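Lectin CEL-IV, C-type (Cucumaria echinata, PDB 3ALU) binds galactose-containing sugars such as raffinose through a calcium-dependent carbohydrate recognition domain, as a tetrameric C-type lectin. Local coordinates at residues I75-V89 with S120-W134. Sequence-based numbering, arbitrary orientation.
With GLA (alpha-D-galactopyranose), chain E; GLC (alpha-D-glucopyranose), chain B; FRU (beta-D-fructofuranose), chain C; EDO (1,2-ethanediol), chain J.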
loop_
_atom_site.group_PDB
_atom_site.type_symbol
_atom_site.label_atom_id
_atom_site.label_comp_id
_atom_site.label_asym_id
_atom_site.label_seq_id
_atom_site.Cartn_x
_atom_site.Cartn_y
_atom_site.Cartn_z
ATOM N N ILE A 75 21.097 -25.310 -1.551
ATOM C CA ILE A 75 21.733 -25.154 -0.221
ATOM C C ILE A 75 22.768 -26.275 0.032
ATOM O O ILE A 75 22.411 -27.457 0.005
ATOM C CB ILE A 75 20.698 -25.162 0.931
ATOM C CG1 ILE A 75 19.618 -24.079 0.735
ATOM C CG2 ILE A 75 21.386 -24.926 2.304
ATOM C CD1 ILE A 75 20.161 -22.676 0.320
ATOM N N THR A 76 24.028 -25.909 0.252
ATOM C CA THR A 76 25.088 -26.915 0.466
ATOM C C THR A 76 25.475 -26.991 1.940
ATOM O O THR A 76 24.932 -26.255 2.787
ATOM C CB THR A 76 26.359 -26.616 -0.392
ATOM O OG1 THR A 76 27.089 -25.509 0.175
ATOM C CG2 THR A 76 25.987 -26.336 -1.857
ATOM N N GLY A 77 26.431 -27.873 2.248
ATOM C CA GLY A 77 27.047 -27.893 3.576
ATOM C C GLY A 77 28.097 -26.822 3.718
ATOM O O GLY A 77 28.627 -26.632 4.815
ATOM N N GLY A 78 28.445 -26.172 2.605
ATOM C CA GLY A 78 29.476 -25.109 2.592
ATOM C C GLY A 78 28.868 -23.714 2.720
ATOM O O GLY A 78 27.855 -23.543 3.390
ATOM N N TRP A 79 29.510 -22.730 2.107
ATOM C CA TRP A 79 28.985 -21.372 2.010
ATOM C C TRP A 79 27.873 -21.255 0.982
ATOM O O TRP A 79 26.974 -20.398 1.131
ATOM C CB TRP A 79 30.107 -20.422 1.581
ATOM C CG TRP A 79 31.311 -20.434 2.504
ATOM C CD1 TRP A 79 32.381 -21.303 2.451
ATOM C CD2 TRP A 79 31.588 -19.523 3.591
ATOM N NE1 TRP A 79 33.286 -20.993 3.444
ATOM C CE2 TRP A 79 32.832 -19.910 4.153
ATOM C CE3 TRP A 79 30.901 -18.434 4.151
ATOM C CZ2 TRP A 79 33.411 -19.231 5.225
ATOM C CZ3 TRP A 79 31.468 -17.750 5.217
ATOM C CH2 TRP A 79 32.718 -18.169 5.759
ATOM N N ALA A 80 27.957 -22.061 -0.075
ATOM C CA ALA A 80 27.074 -21.956 -1.247
ATOM C C ALA A 80 25.651 -22.325 -0.896
ATOM O O ALA A 80 25.428 -23.284 -0.150
ATOM C CB ALA A 80 27.579 -22.868 -2.402
ATOM N N PRO A 81 24.671 -21.599 -1.465
ATOM C CA PRO A 81 24.845 -20.517 -2.446
ATOM C C PRO A 81 25.173 -19.126 -1.860
ATOM O O PRO A 81 24.569 -18.704 -0.881
ATOM C CB PRO A 81 23.477 -20.486 -3.152
ATOM C CG PRO A 81 22.509 -20.924 -2.086
ATOM C CD PRO A 81 23.250 -21.881 -1.193
ATOM N N GLN A 82 26.068 -18.400 -2.532
ATOM C CA GLN A 82 26.416 -17.060 -2.112
ATOM C C GLN A 82 25.685 -16.094 -3.035
ATOM O O GLN A 82 25.690 -16.278 -4.238
ATOM C CB GLN A 82 27.915 -16.874 -2.234
ATOM C CG GLN A 82 28.610 -17.842 -1.335
ATOM C CD GLN A 82 30.124 -17.684 -1.384
ATOM O OE1 GLN A 82 30.822 -18.439 -2.067
ATOM N NE2 GLN A 82 30.636 -16.693 -0.665
ATOM N N VAL A 83 25.089 -15.065 -2.445
ATOM C CA VAL A 83 24.255 -14.134 -3.172
ATOM C C VAL A 83 24.729 -12.734 -2.825
ATOM O O VAL A 83 24.721 -12.360 -1.621
ATOM C CB VAL A 83 22.786 -14.319 -2.716
ATOM C CG1 VAL A 83 21.845 -13.288 -3.376
ATOM C CG2 VAL A 83 22.295 -15.804 -2.976
ATOM N N TYR A 84 25.122 -11.939 -3.826
ATOM C CA TYR A 84 25.618 -10.610 -3.576
ATOM C C TYR A 84 24.626 -9.698 -2.909
ATOM O O TYR A 84 23.446 -9.709 -3.234
ATOM C CB TYR A 84 26.064 -9.912 -4.859
ATOM C CG TYR A 84 27.438 -10.256 -5.330
ATOM C CD1 TYR A 84 28.553 -10.184 -4.449
ATOM C CD2 TYR A 84 27.665 -10.563 -6.670
ATOM C CE1 TYR A 84 29.837 -10.476 -4.920
ATOM C CE2 TYR A 84 28.945 -10.844 -7.144
ATOM C CZ TYR A 84 30.038 -10.762 -6.258
ATOM O OH TYR A 84 31.309 -11.065 -6.733
ATOM N N ILE A 85 25.141 -8.930 -1.943
ATOM C CA ILE A 85 24.439 -7.774 -1.402
ATOM C C ILE A 85 25.345 -6.554 -1.631
ATOM O O ILE A 85 26.487 -6.709 -2.138
ATOM C CB ILE A 85 24.134 -7.972 0.081
ATOM C CG1 ILE A 85 25.443 -8.183 0.857
ATOM C CG2 ILE A 85 23.165 -9.182 0.280
ATOM C CD1 ILE A 85 25.200 -8.382 2.404
ATOM N N GLY A 86 24.883 -5.377 -1.246
ATOM C CA GLY A 86 25.565 -4.121 -1.651
ATOM C C GLY A 86 26.790 -3.722 -0.826
ATOM O O GLY A 86 27.148 -2.561 -0.838
ATOM N N MET A 87 27.462 -4.699 -0.205
ATOM C CA MET A 87 28.580 -4.411 0.736
ATOM C C MET A 87 29.941 -4.315 0.051
ATOM O O MET A 87 30.366 -5.255 -0.618
ATOM C CB MET A 87 28.608 -5.544 1.780
ATOM C CG MET A 87 29.789 -5.510 2.779
ATOM S SD MET A 87 30.084 -3.942 3.621
ATOM C CE MET A 87 28.702 -3.904 4.776
ATOM N N LYS A 88 30.656 -3.194 0.267
ATOM C CA LYS A 88 32.016 -3.049 -0.256
ATOM C C LYS A 88 32.948 -2.872 0.935
ATOM O O LYS A 88 32.689 -2.033 1.789
ATOM C CB LYS A 88 32.108 -1.810 -1.163
ATOM C CG LYS A 88 31.224 -1.905 -2.395
ATOM C CD LYS A 88 31.421 -0.681 -3.281
ATOM C CE LYS A 88 30.770 0.538 -2.665
ATOM N NZ LYS A 88 30.614 1.697 -3.613
ATOM N N VAL A 89 33.981 -3.695 0.980
ATOM C CA VAL A 89 35.044 -3.553 1.980
ATOM C C VAL A 89 36.212 -2.904 1.247
ATOM O O VAL A 89 36.726 -3.499 0.253
ATOM C CB VAL A 89 35.424 -4.942 2.560
ATOM C CG1 VAL A 89 36.543 -4.766 3.633
ATOM C CG2 VAL A 89 34.181 -5.651 3.097
ATOM N N SER A 120 37.220 -6.050 -1.214
ATOM C CA SER A 120 36.394 -7.268 -1.377
ATOM C C SER A 120 34.917 -6.868 -1.320
ATOM O O SER A 120 34.606 -5.715 -1.034
ATOM C CB SER A 120 36.693 -8.280 -0.288
ATOM O OG SER A 120 36.606 -7.656 1.013
ATOM N N ARG A 121 34.030 -7.845 -1.494
ATOM C CA ARG A 121 32.590 -7.567 -1.630
ATOM C C ARG A 121 31.818 -8.555 -0.769
ATOM O O ARG A 121 32.197 -9.726 -0.648
ATOM C CB ARG A 121 32.164 -7.743 -3.110
ATOM C CG ARG A 121 32.940 -6.800 -4.075
ATOM C CD ARG A 121 32.688 -5.366 -3.719
ATOM N NE ARG A 121 33.366 -4.436 -4.650
ATOM C CZ ARG A 121 34.333 -3.581 -4.308
ATOM N NH1 ARG A 121 34.805 -3.525 -3.051
ATOM N NH2 ARG A 121 34.836 -2.770 -5.247
ATOM N N GLY A 122 30.731 -8.095 -0.173
ATOM C CA GLY A 122 29.935 -8.992 0.684
ATOM C C GLY A 122 28.853 -9.791 -0.027
ATOM O O GLY A 122 28.269 -9.336 -1.022
ATOM N N ALA A 123 28.569 -10.979 0.505
ATOM C CA ALA A 123 27.518 -11.821 -0.036
ATOM C C ALA A 123 26.872 -12.549 1.114
ATOM O O ALA A 123 27.547 -12.989 2.081
ATOM C CB ALA A 123 28.094 -12.841 -1.019
ATOM N N ILE A 124 25.559 -12.712 1.025
ATOM C CA ILE A 124 24.854 -13.638 1.921
ATOM C C ILE A 124 25.307 -15.030 1.543
ATOM O O ILE A 124 25.207 -15.427 0.381
ATOM C CB ILE A 124 23.309 -13.496 1.759
ATOM C CG1 ILE A 124 22.851 -12.215 2.482
ATOM C CG2 ILE A 124 22.548 -14.759 2.286
ATOM C CD1 ILE A 124 21.375 -11.811 2.198
ATOM N N ALA A 125 25.834 -15.773 2.506
ATOM C CA ALA A 125 26.308 -17.119 2.210
ATOM C C ALA A 125 25.269 -18.067 2.805
ATOM O O ALA A 125 25.279 -18.334 3.999
ATOM C CB ALA A 125 27.718 -17.324 2.811
ATOM N N ALA A 126 24.340 -18.570 1.983
ATOM C CA ALA A 126 23.181 -19.280 2.536
ATOM C C ALA A 126 23.373 -20.763 2.770
ATOM O O ALA A 126 22.445 -21.457 3.268
ATOM C CB ALA A 126 21.929 -19.061 1.630
ATOM N N GLY A 127 24.544 -21.274 2.381
ATOM C CA GLY A 127 24.901 -22.650 2.719
ATOM C C GLY A 127 24.930 -22.886 4.209
ATOM O O GLY A 127 25.003 -21.942 5.009
ATOM N N ASP A 128 24.918 -24.154 4.605
ATOM C CA ASP A 128 24.806 -24.501 6.020
ATOM C C ASP A 128 26.009 -24.113 6.867
ATOM O O ASP A 128 25.871 -24.011 8.069
ATOM C CB ASP A 128 24.502 -25.983 6.215
ATOM C CG ASP A 128 23.116 -26.358 5.776
ATOM O OD1 ASP A 128 22.892 -27.557 5.575
ATOM O OD2 ASP A 128 22.243 -25.482 5.646
ATOM N N TYR A 129 27.154 -23.863 6.243
ATOM C CA TYR A 129 28.346 -23.457 7.011
ATOM C C TYR A 129 28.106 -22.096 7.668
ATOM O O TYR A 129 28.564 -21.830 8.770
ATOM C CB TYR A 129 29.580 -23.405 6.095
ATOM C CG TYR A 129 30.838 -23.080 6.859
ATOM C CD1 TYR A 129 31.341 -23.989 7.787
ATOM C CD2 TYR A 129 31.497 -21.873 6.667
ATOM C CE1 TYR A 129 32.473 -23.702 8.534
ATOM C CE2 TYR A 129 32.659 -21.569 7.414
ATOM C CZ TYR A 129 33.128 -22.512 8.320
ATOM O OH TYR A 129 34.250 -22.264 9.065
ATOM N N SER A 130 27.389 -21.227 6.962
ATOM C CA SER A 130 27.288 -19.799 7.316
ATOM C C SER A 130 25.877 -19.358 7.686
ATOM O O SER A 130 25.692 -18.320 8.348
ATOM C CB SER A 130 27.821 -18.991 6.112
ATOM O OG SER A 130 27.502 -19.700 4.876
ATOM N N ARG A 131 24.880 -20.163 7.301
ATOM C CA ARG A 131 23.467 -19.920 7.679
ATOM C C ARG A 131 22.970 -18.534 7.283
ATOM O O ARG A 131 22.141 -17.940 7.969
ATOM C CB ARG A 131 23.268 -20.154 9.191
ATOM C CG ARG A 131 23.591 -21.572 9.646
ATOM C CD ARG A 131 22.468 -22.533 9.277
ATOM N NE ARG A 131 22.850 -23.935 9.519
ATOM C CZ ARG A 131 22.082 -24.970 9.188
ATOM N NH1 ARG A 131 20.872 -24.753 8.667
ATOM N NH2 ARG A 131 22.506 -26.204 9.412
ATOM N N GLY A 132 23.463 -18.049 6.142
ATOM C CA GLY A 132 23.031 -16.747 5.584
ATOM C C GLY A 132 23.927 -15.577 5.984
ATOM O O GLY A 132 23.878 -14.497 5.384
ATOM N N PHE A 133 24.726 -15.719 7.042
ATOM C CA PHE A 133 25.569 -14.604 7.404
ATOM C C PHE A 133 26.627 -14.374 6.322
ATOM O O PHE A 133 26.841 -15.251 5.443
ATOM C CB PHE A 133 26.198 -14.885 8.800
ATOM C CG PHE A 133 25.184 -14.870 9.902
ATOM C CD1 PHE A 133 24.862 -16.050 10.581
ATOM C CD2 PHE A 133 24.515 -13.697 10.232
ATOM C CE1 PHE A 133 23.899 -16.038 11.607
ATOM C CE2 PHE A 133 23.543 -13.679 11.241
ATOM C CZ PHE A 133 23.233 -14.876 11.912
ATOM N N TRP A 134 27.296 -13.225 6.374
ATOM C CA TRP A 134 28.001 -12.749 5.172
ATOM C C TRP A 134 29.435 -13.256 5.059
ATOM O O TRP A 134 30.146 -13.379 6.074
ATOM C CB TRP A 134 28.038 -11.224 5.080
ATOM C CG TRP A 134 26.776 -10.533 5.432
ATOM C CD1 TRP A 134 25.512 -11.017 5.278
ATOM C CD2 TRP A 134 26.660 -9.220 5.973
ATOM N NE1 TRP A 134 24.606 -10.078 5.718
ATOM C CE2 TRP A 134 25.277 -8.956 6.140
ATOM C CE3 TRP A 134 27.599 -8.203 6.296
ATOM C CZ2 TRP A 134 24.782 -7.738 6.695
ATOM C CZ3 TRP A 134 27.111 -6.992 6.841
ATOM C CH2 TRP A 134 25.709 -6.771 7.038
HETATM C C1 GLA E . 36.592 -19.120 1.178
HETATM C C2 GLA E . 37.135 -17.983 2.054
HETATM C C3 GLA E . 36.141 -17.515 3.105
HETATM C C4 GLA E . 34.790 -17.166 2.469
HETATM C C5 GLA E . 34.336 -18.337 1.574
HETATM C C6 GLA E . 33.028 -18.042 0.823
HETATM O O2 GLA E . 38.321 -18.418 2.753
HETATM O O3 GLA E . 36.691 -16.386 3.803
HETATM O O4 GLA E . 34.989 -15.990 1.676
HETATM O O5 GLA E . 35.339 -18.656 0.592
HETATM O O6 GLA E . 33.284 -16.979 -0.100
HETATM C C1 GLC B . 35.528 -23.788 4.302
HETATM C C2 GLC B . 34.852 -24.936 3.565
HETATM C C3 GLC B . 35.589 -25.236 2.264
HETATM C C4 GLC B . 35.705 -23.991 1.394
HETATM C C5 GLC B . 36.293 -22.799 2.154
HETATM C C6 GLC B . 36.240 -21.542 1.255
HETATM O O2 GLC B . 34.872 -26.090 4.413
HETATM O O3 GLC B . 34.869 -26.255 1.548
HETATM O O4 GLC B . 36.573 -24.301 0.302
HETATM O O5 GLC B . 35.659 -22.631 3.447
HETATM O O6 GLC B . 36.468 -20.313 1.973
HETATM C C1 FRU C . 36.205 -24.963 7.124
HETATM C C2 FRU C . 36.938 -23.921 6.264
HETATM C C3 FRU C . 38.425 -23.842 6.623
HETATM C C4 FRU C . 38.798 -22.427 6.206
HETATM C C5 FRU C . 37.511 -21.620 6.386
HETATM C C6 FRU C . 37.283 -20.708 5.186
HETATM O O1 FRU C . 36.291 -24.603 8.512
HETATM O O2 FRU C . 36.788 -24.233 4.864
HETATM O O3 FRU C . 39.225 -24.835 5.962
HETATM O O4 FRU C . 39.877 -21.886 6.986
HETATM O O5 FRU C . 36.437 -22.579 6.495
HETATM O O6 FRU C . 37.750 -19.395 5.494
HETATM C C1 EDO J . 28.440 -19.473 -4.526
HETATM O O1 EDO J . 27.198 -19.909 -5.051
HETATM C C2 EDO J . 29.076 -20.589 -3.742
HETATM O O2 EDO J . 30.469 -20.615 -4.024
HETATM O O HOH W 1 21.315 -28.575 2.993
#
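Ser120 O takes two donors from opposite faces of its carbonyl plane: Val89 N across the contact, 2.9 Å from Ser120 O, and the Arg121 guanidinium, whose NH1 curls back to it. This is one end of the antiparallel strand pair 82-89 with 120-125 in the C-type lectin fold. A beta bulge shifts the register by two between the Tyr84-Ala123 and Lys88-Arg121 pairs, and the chain turns at Gly86. Lys88 CG lies over one face of the Arg121 guanidinium.

Just before the turn, Ile85 CG1 sits between backbone N and carbonyl carbon (chi1 59°), and its CD1 stands 3.7 Å above the five-membered ring of Trp134, almost on the ring normal. Helix 57-70 packs against Val83 and Ile124.

Beyond the strands the pairing continues as loop bonds: Ala126 N to Pro81 O, the Ala80-Pro81 peptide being cis, and Asp128 N to Thr76 O, at 2.8 Å and nearly straight. Between these bonds, Trp79, Gln82 and Tyr129 line the raffinose site. Trp79 is sandwiched, with GLA C5 over one face and the edge of Tyr129 against the other, an edge-to-face pair with the two ring planes at 63°; Ala125 CB meets its rim 3.6 Å from Trp79 CE3. Gln82 NE2 donates to GLA O6 at 2.7 Å. Beside the same sugar, calcium is held by Glu113, Asn115, Asn116 and Asp136. At the indole edge, Trp79 NE1 donates to GLC O5 at 2.9 Å.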